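Local coordinates for Glyoxalase/Bleomycin resistance protein/dioxygenase domain (Frankia sp., PDB 2RK0) that is of unknown specific function but adopts the glyoxalase/bleomycin resistance/dioxygenase fold, whose relatives include metal-dependent enzymes and drug-binding proteins, at residues A[25-30]-A[45-50]; A[74-79]-A[120-125]; A[97-102]-A[113-118]. All blocks are in the same frame, centred on the assembly; numbering follows the deposited sequence.

Interaction 1 of 3, residues A[25-30]-A[45-50]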
loop_
_atom_site.group_PDB
_atom_site.type_symbol
_atom_site.label_atom_id
_atom_site.label_comp_id
_atom_site.label_asym_id
_atom_site.label_seq_id
_atom_site.Cartn_x
_atom_site.Cartn_y
_atom_site.Cartn_z
ATOM N N GLU A 25 6.026 -16.183 8.013
ATOM C CA GLU A 25 7.006 -16.189 9.090
ATOM C C GLU A 25 7.201 -14.856 9.814
ATOM O O GLU A 25 7.298 -14.817 11.044
ATOM C CB GLU A 25 8.350 -16.660 8.532
ATOM C CG GLU A 25 9.436 -16.842 9.572
ATOM C CD GLU A 25 10.689 -17.471 8.981
ATOM O OE1 GLU A 25 10.558 -18.533 8.334
ATOM O OE2 GLU A 25 11.792 -16.908 9.167
ATOM N N ILE A 26 7.261 -13.767 9.052
ATOM C CA ILE A 26 7.477 -12.441 9.625
ATOM C C ILE A 26 6.238 -11.728 10.162
ATOM O O ILE A 26 6.253 -11.217 11.273
ATOM C CB ILE A 26 8.135 -11.492 8.596
ATOM C CG1 ILE A 26 9.433 -12.111 8.062
ATOM C CG2 ILE A 26 8.371 -10.119 9.230
ATOM C CD1 ILE A 26 10.468 -12.417 9.138
ATOM N N LEU A 27 5.172 -11.687 9.372
ATOM C CA LEU A 27 3.971 -10.970 9.787
ATOM C C LEU A 27 2.778 -11.846 10.139
ATOM O O LEU A 27 1.672 -11.338 10.317
ATOM C CB LEU A 27 3.565 -9.981 8.690
ATOM C CG LEU A 27 4.650 -9.009 8.223
ATOM C CD1 LEU A 27 4.165 -8.249 6.993
ATOM C CD2 LEU A 27 5.008 -8.049 9.346
ATOM N N ASP A 28 2.997 -13.151 10.253
ATOM C CA ASP A 28 1.904 -14.065 10.573
ATOM C C ASP A 28 0.813 -13.971 9.531
ATOM O O ASP A 28 -0.366 -14.158 9.825
ATOM C CB ASP A 28 1.308 -13.762 11.948
ATOM C CG ASP A 28 2.261 -14.089 13.071
ATOM O OD1 ASP A 28 2.840 -15.192 13.029
ATOM O OD2 ASP A 28 2.419 -13.249 13.980
ATOM N N TRP A 29 1.218 -13.650 8.309
ATOM C CA TRP A 29 0.291 -13.580 7.186
ATOM C C TRP A 29 -0.241 -14.999 7.064
ATOM O O TRP A 29 0.525 -15.948 7.173
ATOM C CB TRP A 29 1.068 -13.217 5.918
ATOM C CG TRP A 29 0.284 -13.232 4.631
ATOM C CD1 TRP A 29 -0.547 -12.251 4.160
ATOM C CD2 TRP A 29 0.355 -14.224 3.599
ATOM N NE1 TRP A 29 -0.983 -12.566 2.896
ATOM C CE2 TRP A 29 -0.445 -13.769 2.527
ATOM C CE3 TRP A 29 1.022 -15.449 3.475
ATOM C CZ2 TRP A 29 -0.592 -14.498 1.338
ATOM C CZ3 TRP A 29 0.876 -16.172 2.295
ATOM C CH2 TRP A 29 0.073 -15.691 1.241
ATOM N N LYS A 30 -1.544 -15.152 6.853
ATOM C CA LYS A 30 -2.121 -16.482 6.702
ATOM C C LYS A 30 -2.753 -16.624 5.329
ATOM O O LYS A 30 -3.706 -15.923 5.000
ATOM C CB LYS A 30 -3.184 -16.753 7.765
ATOM C CG LYS A 30 -3.865 -18.107 7.571
ATOM C CD LYS A 30 -5.017 -18.321 8.536
ATOM C CE LYS A 30 -5.721 -19.648 8.251
ATOM N NZ LYS A 30 -6.907 -19.870 9.125
ATOM N N GLY A 45 -3.825 -13.756 1.332
ATOM C CA GLY A 45 -3.770 -14.068 2.745
ATOM C C GLY A 45 -4.197 -12.874 3.574
ATOM O O GLY A 45 -4.410 -11.782 3.043
ATOM N N VAL A 46 -4.335 -13.075 4.879
ATOM C CA VAL A 46 -4.726 -11.986 5.761
ATOM C C VAL A 46 -3.747 -11.893 6.915
ATOM O O VAL A 46 -3.204 -12.902 7.366
ATOM C CB VAL A 46 -6.143 -12.195 6.331
ATOM C CG1 VAL A 46 -6.560 -10.971 7.122
ATOM C CG2 VAL A 46 -7.128 -12.455 5.204
ATOM N N LEU A 47 -3.517 -10.673 7.383
ATOM C CA LEU A 47 -2.605 -10.438 8.494
ATOM C C LEU A 47 -3.388 -10.301 9.786
ATOM O O LEU A 47 -4.599 -10.085 9.769
ATOM C CB LEU A 47 -1.840 -9.127 8.296
ATOM C CG LEU A 47 -1.010 -8.887 7.039
ATOM C CD1 LEU A 47 -0.509 -7.463 7.076
ATOM C CD2 LEU A 47 0.148 -9.862 6.962
ATOM N N PRO A 48 -2.710 -10.456 10.928
ATOM C CA PRO A 48 -3.448 -10.297 12.179
ATOM C C PRO A 48 -3.968 -8.857 12.102
ATOM O O PRO A 48 -3.284 -7.978 11.565
ATOM C CB PRO A 48 -2.363 -10.464 13.232
ATOM C CG PRO A 48 -1.450 -11.491 12.591
ATOM C CD PRO A 48 -1.360 -11.003 11.162
ATOM N N GLY A 49 -5.170 -8.613 12.611
ATOM C CA GLY A 49 -5.719 -7.275 12.544
ATOM C C GLY A 49 -6.698 -7.155 11.393
ATOM O O GLY A 49 -7.486 -6.215 11.342
ATOM N N GLY A 50 -6.636 -8.096 10.451
ATOM C CA GLY A 50 -7.573 -8.082 9.334
ATOM C C GLY A 50 -7.133 -7.635 7.945
ATOM O O GLY A 50 -7.855 -7.882 6.975
#

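Interaction 2 of 3, residues A[74-79]-A[120-125]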
loop_
_atom_site.group_PDB
_atom_site.type_symbol
_atom_site.label_atom_id
_atom_site.label_comp_id
_atom_site.label_asym_id
_atom_site.label_seq_id
_atom_site.Cartn_x
_atom_site.Cartn_y
_atom_site.Cartn_z
ATOM N N ASP A 74 5.896 3.570 -2.596
ATOM C CA ASP A 74 7.100 4.184 -2.038
ATOM C C ASP A 74 7.398 3.270 -0.837
ATOM O O ASP A 74 8.498 2.718 -0.708
ATOM C CB ASP A 74 6.807 5.623 -1.594
ATOM C CG ASP A 74 7.994 6.286 -0.903
ATOM O OD1 ASP A 74 7.832 6.747 0.249
ATOM O OD2 ASP A 74 9.086 6.352 -1.511
ATOM N N HIS A 75 6.402 3.099 0.029
ATOM C CA HIS A 75 6.500 2.190 1.169
ATOM C C HIS A 75 5.136 1.985 1.831
ATOM O O HIS A 75 4.249 2.826 1.700
ATOM C CB HIS A 75 7.534 2.674 2.199
ATOM C CG HIS A 75 7.149 3.928 2.914
ATOM N ND1 HIS A 75 6.300 3.938 3.999
ATOM C CD2 HIS A 75 7.523 5.215 2.714
ATOM C CE1 HIS A 75 6.170 5.178 4.441
ATOM N NE2 HIS A 75 6.901 5.970 3.679
ATOM N N LEU A 76 4.974 0.852 2.515
ATOM C CA LEU A 76 3.725 0.514 3.194
ATOM C C LEU A 76 3.951 0.450 4.709
ATOM O O LEU A 76 4.792 -0.305 5.183
ATOM C CB LEU A 76 3.212 -0.835 2.687
ATOM C CG LEU A 76 1.913 -1.377 3.283
ATOM C CD1 LEU A 76 0.779 -0.370 3.095
ATOM C CD2 LEU A 76 1.580 -2.696 2.605
ATOM N N SER A 77 3.197 1.245 5.459
ATOM C CA SER A 77 3.355 1.288 6.905
ATOM C C SER A 77 2.167 0.707 7.674
ATOM O O SER A 77 1.028 1.148 7.514
ATOM C CB SER A 77 3.608 2.729 7.346
ATOM O OG SER A 77 3.854 2.787 8.738
ATOM N N PHE A 78 2.459 -0.285 8.512
ATOM C CA PHE A 78 1.450 -0.963 9.322
ATOM C C PHE A 78 1.368 -0.368 10.729
ATOM O O PHE A 78 2.370 0.091 11.277
ATOM C CB PHE A 78 1.795 -2.454 9.461
ATOM C CG PHE A 78 2.008 -3.167 8.148
ATOM C CD1 PHE A 78 0.948 -3.380 7.271
ATOM C CD2 PHE A 78 3.270 -3.649 7.803
ATOM C CE1 PHE A 78 1.139 -4.064 6.067
ATOM C CE2 PHE A 78 3.472 -4.334 6.601
ATOM C CZ PHE A 78 2.403 -4.541 5.734
ATOM N N SER A 79 0.174 -0.386 11.312
ATOM C CA SER A 79 -0.007 0.102 12.675
ATOM C C SER A 79 0.140 -1.096 13.611
ATOM O O SER A 79 -0.395 -2.165 13.320
ATOM C CB SER A 79 -1.411 0.694 12.871
ATOM O OG SER A 79 -1.590 1.897 12.151
ATOM N N ILE A 120 10.910 -4.823 -0.918
ATOM C CA ILE A 120 9.828 -3.848 -0.880
ATOM C C ILE A 120 9.887 -3.166 0.488
ATOM O O ILE A 120 10.037 -3.834 1.517
ATOM C CB ILE A 120 8.474 -4.541 -1.087
ATOM C CG1 ILE A 120 8.455 -5.184 -2.481
ATOM C CG2 ILE A 120 7.330 -3.541 -0.875
ATOM C CD1 ILE A 120 7.191 -5.969 -2.802
ATOM N N ALA A 121 9.790 -1.839 0.494
ATOM C CA ALA A 121 9.871 -1.074 1.728
ATOM C C ALA A 121 8.614 -1.110 2.592
ATOM O O ALA A 121 7.546 -0.664 2.172
ATOM C CB ALA A 121 10.245 0.374 1.420
ATOM N N LEU A 122 8.771 -1.631 3.808
ATOM C CA LEU A 122 7.689 -1.746 4.779
ATOM C C LEU A 122 8.081 -1.081 6.099
ATOM O O LEU A 122 9.268 -0.863 6.375
ATOM C CB LEU A 122 7.385 -3.221 5.050
ATOM C CG LEU A 122 7.074 -4.094 3.837
ATOM C CD1 LEU A 122 6.944 -5.556 4.283
ATOM C CD2 LEU A 122 5.790 -3.597 3.174
ATOM N N GLU A 123 7.073 -0.762 6.907
ATOM C CA GLU A 123 7.284 -0.137 8.205
ATOM C C GLU A 123 6.228 -0.609 9.203
ATOM O O GLU A 123 5.120 -0.997 8.818
ATOM C CB GLU A 123 7.175 1.392 8.121
ATOM C CG GLU A 123 8.143 2.087 7.191
ATOM C CD GLU A 123 8.107 3.604 7.369
ATOM O OE1 GLU A 123 7.024 4.143 7.680
ATOM O OE2 GLU A 123 9.154 4.254 7.186
ATOM N N ALA A 124 6.595 -0.581 10.479
ATOM C CA ALA A 124 5.687 -0.921 11.574
ATOM C C ALA A 124 5.752 0.330 12.437
ATOM O O ALA A 124 6.840 0.792 12.792
ATOM C CB ALA A 124 6.181 -2.112 12.342
HETATM N N MSE A 125 4.586 0.858 12.781
HETATM C CA MSE A 125 4.487 2.098 13.530
HETATM C C MSE A 125 3.693 2.032 14.837
HETATM O O MSE A 125 2.617 1.444 14.882
HETATM C CB MSE A 125 3.850 3.128 12.601
HETATM C CG MSE A 125 3.208 4.315 13.276
HETATM SE SE MSE A 125 4.439 5.817 13.296
HETATM C CE MSE A 125 4.994 5.888 15.166
#

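Interaction 3 of 3, residues A[97-102]-A[113-118]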
loop_
_atom_site.group_PDB
_atom_site.type_symbol
_atom_site.label_atom_id
_atom_site.label_comp_id
_atom_site.label_asym_id
_atom_site.label_seq_id
_atom_site.Cartn_x
_atom_site.Cartn_y
_atom_site.Cartn_z
ATOM N N GLY A 97 17.351 -13.128 9.056
ATOM C CA GLY A 97 18.426 -12.509 8.303
ATOM C C GLY A 97 17.896 -11.489 7.308
ATOM O O GLY A 97 18.509 -11.234 6.274
ATOM N N ALA A 98 16.745 -10.906 7.623
ATOM C CA ALA A 98 16.135 -9.901 6.760
ATOM C C ALA A 98 16.819 -8.540 6.917
ATOM O O ALA A 98 17.618 -8.336 7.835
ATOM C CB ALA A 98 14.657 -9.777 7.090
ATOM N N ALA A 99 16.507 -7.614 6.013
ATOM C CA ALA A 99 17.061 -6.264 6.068
ATOM C C ALA A 99 16.147 -5.387 6.927
ATOM O O ALA A 99 14.934 -5.344 6.716
ATOM C CB ALA A 99 17.175 -5.677 4.664
ATOM N N PHE A 100 16.729 -4.698 7.903
ATOM C CA PHE A 100 15.951 -3.831 8.774
ATOM C C PHE A 100 16.853 -3.002 9.673
ATOM O O PHE A 100 18.014 -3.344 9.899
ATOM C CB PHE A 100 14.992 -4.660 9.646
ATOM C CG PHE A 100 15.672 -5.390 10.779
ATOM C CD1 PHE A 100 15.738 -4.826 12.049
ATOM C CD2 PHE A 100 16.259 -6.635 10.569
ATOM C CE1 PHE A 100 16.383 -5.496 13.101
ATOM C CE2 PHE A 100 16.908 -7.315 11.609
ATOM C CZ PHE A 100 16.970 -6.746 12.875
ATOM N N THR A 101 16.308 -1.901 10.170
ATOM C CA THR A 101 17.041 -1.033 11.077
ATOM C C THR A 101 16.352 -1.150 12.427
ATOM O O THR A 101 15.160 -1.440 12.498
ATOM C CB THR A 101 17.014 0.448 10.619
ATOM O OG1 THR A 101 15.720 0.769 10.089
ATOM C CG2 THR A 101 18.069 0.701 9.560
ATOM N N PRO A 102 17.103 -0.943 13.518
ATOM C CA PRO A 102 16.530 -1.030 14.863
ATOM C C PRO A 102 15.338 -0.084 14.987
ATOM O O PRO A 102 15.275 0.944 14.311
ATOM C CB PRO A 102 17.691 -0.603 15.763
ATOM C CG PRO A 102 18.913 -0.999 14.968
ATOM C CD PRO A 102 18.532 -0.582 13.571
ATOM N N ALA A 113 11.692 0.067 10.366
ATOM C CA ALA A 113 11.710 0.006 8.911
ATOM C C ALA A 113 12.381 -1.283 8.458
ATOM O O ALA A 113 13.477 -1.620 8.918
ATOM C CB ALA A 113 12.449 1.231 8.347
ATOM N N PHE A 114 11.720 -2.014 7.564
ATOM C CA PHE A 114 12.269 -3.272 7.076
ATOM C C PHE A 114 11.873 -3.554 5.628
ATOM O O PHE A 114 11.036 -2.856 5.045
ATOM C CB PHE A 114 11.833 -4.419 8.004
ATOM C CG PHE A 114 10.332 -4.569 8.144
ATOM C CD1 PHE A 114 9.662 -5.611 7.501
ATOM C CD2 PHE A 114 9.595 -3.685 8.929
ATOM C CE1 PHE A 114 8.275 -5.782 7.640
ATOM C CE2 PHE A 114 8.207 -3.837 9.079
ATOM C CZ PHE A 114 7.548 -4.889 8.433
ATOM N N ARG A 115 12.485 -4.578 5.046
ATOM C CA ARG A 115 12.212 -4.937 3.660
ATOM C C ARG A 115 11.791 -6.392 3.562
ATOM O O ARG A 115 12.209 -7.214 4.369
ATOM C CB ARG A 115 13.470 -4.746 2.814
ATOM C CG ARG A 115 14.110 -3.387 2.934
ATOM C CD ARG A 115 13.352 -2.359 2.147
ATOM N NE ARG A 115 14.026 -1.067 2.179
ATOM C CZ ARG A 115 14.165 -0.276 1.119
ATOM N NH1 ARG A 115 13.675 -0.659 -0.055
ATOM N NH2 ARG A 115 14.785 0.894 1.233
ATOM N N ASP A 116 10.970 -6.720 2.573
ATOM C CA ASP A 116 10.574 -8.107 2.424
ATOM C C ASP A 116 11.560 -8.783 1.486
ATOM O O ASP A 116 12.568 -8.180 1.107
ATOM C CB ASP A 116 9.132 -8.224 1.914
ATOM C CG ASP A 116 8.968 -7.815 0.457
ATOM O OD1 ASP A 116 9.951 -7.420 -0.216
ATOM O OD2 ASP A 116 7.817 -7.903 -0.010
ATOM N N ALA A 117 11.277 -10.026 1.116
ATOM C CA ALA A 117 12.163 -10.789 0.240
ATOM C C ALA A 117 12.487 -10.099 -1.089
ATOM O O ALA A 117 13.523 -10.370 -1.691
ATOM C CB ALA A 117 11.568 -12.164 -0.013
ATOM N N ASP A 118 11.606 -9.210 -1.542
ATOM C CA ASP A 118 11.832 -8.479 -2.789
ATOM C C ASP A 118 12.332 -7.057 -2.535
ATOM O O ASP A 118 12.341 -6.214 -3.432
ATOM C CB ASP A 118 10.542 -8.444 -3.606
ATOM C CG ASP A 118 10.264 -9.759 -4.290
ATOM O OD1 ASP A 118 10.770 -9.952 -5.411
ATOM O OD2 ASP A 118 9.563 -10.609 -3.703
HETATM O O HOH W 1 14.574 -8.516 3.817
HETATM O O HOH W 2 13.682 1.459 11.803
#

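Interaction 1 of 3, residues A[25-30]-A[45-50]
W29 and G45 form the tight part of this contact. The indole lies obliquely against the G45 backbone, with W29 NE1 3.2 Å from G45 CA and W29 CZ2 3.3 Å from G45 N. G45 has no side chain, which lets the ring come this near. With chi1 at 174°, W29 CG lies opposite the backbone N, and this brings the ring against the G45 backbone. The indole N-H does not bond within the contact. It is donated to the carbonyl of I53 on strand 52-58. L47 approaches the indole at about a right angle. Its CD2 reaches the ring edge in the ring plane and sits 3.6 Å from W29 CB. The same methyl lies 3.8 Å from L27 CB, so one branch of L47 fills the angle between L27 and W29. K30 and V46 are an antiparallel hydrogen-bonded pair: K30 N gives to V46 O at 2.8 Å and V46 N to K30 O at 2.9 Å.

P48 is the second residue of a type II turn from L47 to G50. P48 CD comes 3.2 Å from L27 O, and P48 CG rests 3.6 Å from D28 CB. The loose, solvent side begins with D28, an exposed residue with positive phi just after helix 16-27. K30 also runs out extended, its end leading away. The join of the end of helix 16-27 and the start of strand 30-36 to the end of strand 40-46 thus depends on backbone bonds and apolar packing, while the D28 carboxylate is held by a salt bridge to R92.

Interaction 2 of 3, residues A[74-79]-A[120-125]
E123 lies beside S77 and H75 where strands 75-79 and 121-125 run parallel. They are the first and last strands of the second beta-alpha-beta-beta-beta module of the glyoxalase fold. The axes of these two strand segments approach to 4.5 Å at an angle of 22°. Four backbone bonds zip them together: L76 N to A121 O, E123 N to L76 O, F78 N to E123 O and M125 N to F78 O.

Along the E123 side chain, CG is placed beside the backbone N (chi1 -59°), and the chain is extended beyond it. E123 CB starts 3.7 Å from S77 OG. E123 CG comes 4.1 Å from H75 ND1. E123 CD then sits 3.8 Å from both H75 ND1 and H75 CE1. At the tip the two oxygens part. E123 OE1 lies 3.5 Å from H75 CE1 and also near S77 OG, while OE2 stands over one face of the imidazole, offset toward its rim. Ring and carboxylate planes are 38° apart, so the groups neither stack flat nor meet edge-on.

H75 and E123, with H8 of the second subunit meeting the H75 ring nearly at right angles, probably occupy the positions of the metal ligands of related glyoxalases. A strand of the second subunit pairs antiparallel with 75-79, carrying the sheet across the interface.

The other face of the sheet is apolar. L122 CD2 packs 3.8 Å from L76 CB and touches the F78 ring more loosely. On that ring, F78 CD2 lies 3.4 Å from E123 O.

Interaction 3 of 3, residues A[97-102]-A[113-118]
F100 and F114 meet through their CB atoms, 3.6 Å apart, at a single bridge between the loop 97-102 and the end of strand 109-115. Two backbone hydrogen bonds frame this point. R115 N gives to A99 O at 3.1 Å, and T101 N gives to A113 O at the same length. The same acceptors also take two longer CA-H...O contacts, from F114 CA to A99 O and from F100 CA to A113 O.

Water forms the second kind of link. Water 1 accepts from A99 N and donates to R115 O at 2.8 Å. Water 2 accepts from A113 N at 2.8 Å and is hydrogen-bonded to T101 OG1, so it joins the strand to the loop at the other end.

Apolar contact is slight. Each phenylalanine has CG between its backbone N and carbonyl carbon (chi1 75° for F100, 58° for F114), and both rings then lead away from the opposite segment. A99 CB only brushes R115 CG, at 4.2 Å. The guanidinium of R115 finds its main partner in the carbonyl of N119.

The loop follows the Schellman motif at G97, which ends helix 83-96, and leads toward strand 104-106. Both phenylalanine side chains touch L93 of that helix, and F114 also packs on W22 of helix 16-27 and L122 of strand 121-127.

In the fold
Interactions 1 and 2 are partly buried and both touch the second subunit; interaction 3 is a surface contact. Interaction 1 lies on the sheet of strands 6-12, 30-36, 40-46 and 52-58; interactions 2 and 3 lie on the other sheet, where strands 109-115 and 121-127 are neighbours. F78 of interaction 2 joins the two by packing on L27 and L47 of interaction 1. L27 also touches F114 of interaction 3. The chemistry follows the location. Interaction 1 relies on an indole and leucines beside one strand pair, interaction 2 on a continuous parallel ladder with a polar face, and interaction 3 on one bridge supplemented by water.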